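Local coordinates for protein N-acetylglucosamine-6-phosphate deacetylase (Thermotoga maritima, PDB 1O12) that probably removes the acetyl group from N-acetylglucosamine 6-phosphate, as a metal-dependent hydrolase of the NagA family that binds one metal ion per subunit, at residues T318-I322 and T323-K327. Numbering follows the deposited sequence.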
loop_
_atom_site.group_PDB
_atom_site.type_symbol
_atom_site.label_atom_id
_atom_site.label_comp_id
_atom_site.label_asym_id
_atom_site.label_seq_id
_atom_site.Cartn_x
_atom_site.Cartn_y
_atom_site.Cartn_z
ATOM N N THR A 318 -7.946 -11.598 7.765
ATOM C CA THR A 318 -8.674 -10.800 6.800
ATOM C C THR A 318 -10.189 -10.853 6.837
ATOM O O THR A 318 -10.850 -9.911 6.419
ATOM C CB THR A 318 -8.254 -11.169 5.347
ATOM O OG1 THR A 318 -8.850 -12.422 4.971
ATOM C CG2 THR A 318 -6.738 -11.273 5.232
ATOM N N GLY A 319 -10.751 -11.954 7.308
ATOM C CA GLY A 319 -12.192 -12.063 7.307
ATOM C C GLY A 319 -12.684 -12.321 5.893
ATOM O O GLY A 319 -13.854 -12.076 5.592
ATOM N N CYS A 320 -11.817 -12.816 5.015
ATOM C CA CYS A 320 -12.229 -13.084 3.629
ATOM C C CYS A 320 -13.167 -14.285 3.551
ATOM O O CYS A 320 -13.376 -14.999 4.531
ATOM C CB CYS A 320 -11.011 -13.368 2.754
ATOM S SG CYS A 320 -10.268 -14.968 3.181
ATOM N N SER A 321 -13.733 -14.523 2.380
ATOM C CA SER A 321 -14.653 -15.644 2.197
ATOM C C SER A 321 -13.874 -16.919 1.866
ATOM O O SER A 321 -12.693 -16.843 1.519
ATOM C CB SER A 321 -15.599 -15.352 1.052
ATOM O OG SER A 321 -14.883 -15.339 -0.175
ATOM N N ILE A 322 -14.540 -18.077 1.967
ATOM C CA ILE A 322 -13.898 -19.340 1.647
ATOM C C ILE A 322 -13.611 -19.383 0.164
ATOM O O ILE A 322 -12.726 -20.075 -0.262
ATOM C CB ILE A 322 -14.740 -20.534 2.040
ATOM C CG1 ILE A 322 -15.087 -20.435 3.526
ATOM C CG2 ILE A 322 -13.927 -21.817 1.834
ATOM C CD1 ILE A 322 -15.559 -21.763 4.156
ATOM N N THR A 323 -14.360 -18.629 -0.623
ATOM C CA THR A 323 -14.079 -18.556 -2.052
ATOM C C THR A 323 -12.740 -17.839 -2.298
ATOM O O THR A 323 -11.998 -18.201 -3.198
ATOM C CB THR A 323 -15.151 -17.774 -2.813
ATOM O OG1 THR A 323 -16.347 -18.560 -2.917
ATOM C CG2 THR A 323 -14.646 -17.419 -4.180
ATOM N N GLU A 324 -12.435 -16.818 -1.510
ATOM C CA GLU A 324 -11.184 -16.101 -1.679
ATOM C C GLU A 324 -9.991 -16.896 -1.169
ATOM O O GLU A 324 -8.871 -16.743 -1.686
ATOM C CB GLU A 324 -11.228 -14.769 -0.935
ATOM C CG GLU A 324 -12.144 -13.722 -1.540
ATOM C CD GLU A 324 -12.431 -12.644 -0.528
ATOM O OE1 GLU A 324 -13.087 -12.983 0.475
ATOM O OE2 GLU A 324 -11.993 -11.482 -0.707
ATOM N N LEU A 325 -10.237 -17.714 -0.143
ATOM C CA LEU A 325 -9.219 -18.555 0.455
ATOM C C LEU A 325 -8.801 -19.622 -0.536
ATOM O O LEU A 325 -7.680 -20.110 -0.472
ATOM C CB LEU A 325 -9.733 -19.247 1.704
ATOM C CG LEU A 325 -9.533 -18.586 3.062
ATOM C CD1 LEU A 325 -10.129 -19.522 4.134
ATOM C CD2 LEU A 325 -8.059 -18.320 3.315
ATOM N N ALA A 326 -9.702 -19.993 -1.438
ATOM C CA ALA A 326 -9.364 -20.980 -2.446
ATOM C C ALA A 326 -8.360 -20.390 -3.442
ATOM O O ALA A 326 -7.505 -21.105 -3.992
ATOM C CB ALA A 326 -10.609 -21.434 -3.189
ATOM N N LYS A 327 -8.451 -19.085 -3.680
ATOM C CA LYS A 327 -7.547 -18.478 -4.640
ATOM C C LYS A 327 -6.154 -18.398 -4.061
ATOM O O LYS A 327 -5.185 -18.764 -4.715
ATOM C CB LYS A 327 -8.035 -17.101 -5.026
ATOM C CG LYS A 327 -9.388 -17.108 -5.687
ATOM C CD LYS A 327 -9.757 -15.684 -6.071
ATOM C CE LYS A 327 -10.976 -15.639 -6.949
ATOM N NZ LYS A 327 -11.117 -14.264 -7.509
#
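Ser321 and Glu324 grip each other reciprocally at the start of helix 322-336. The backbone N of Ser321 donates to OE1 of Glu324 over 2.5 Å, nearly straight at 175° and almost in line with the carboxylate C-O bond. In return, OG of Ser321 accepts from N of Glu324 at 3.2 Å, the N-cap bond proper. This hydroxyl sits between the backbone N and the carbonyl carbon (chi1 68°), which brings it to N of Glu324 and to within 3.0 Å of OE1 of Glu324. To bring its carboxylate back to the cap, Glu324 has CG anti to its own carbonyl carbon (chi1 -71°), and OE1 also lies against CB of Cys320. The other oxygen, OE2, is held by the hydroxyl of Tyr254 on helix 247-257, so that both carboxylate oxygens are engaged, which should limit rotation. With an alanine at Glu324, the Ser321 N-H would probably lose its acceptor and the Tyr254 hydroxyl its carboxylate partner, weakening the cap. Regular helix bonding then takes over: N of Leu325 reaches O of Ser321 at 3.1 Å, and N of Ala326 bonds to O of Ile322. Beside this polar pair, SG of Cys320 packs against CG of Leu325 at 3.7 Å; both side chains also touch Phe314 of helix 307-318. Gly319, the first residue past that helix, takes positive phi, which favours glycine, and OG1 of Thr318 accepts from N of Cys320 at 3.0 Å, an ST turn. Away from the iron site, a short connection between two helices thus closes with a capping box, Ser321 as N-cap and Glu324 three residues on.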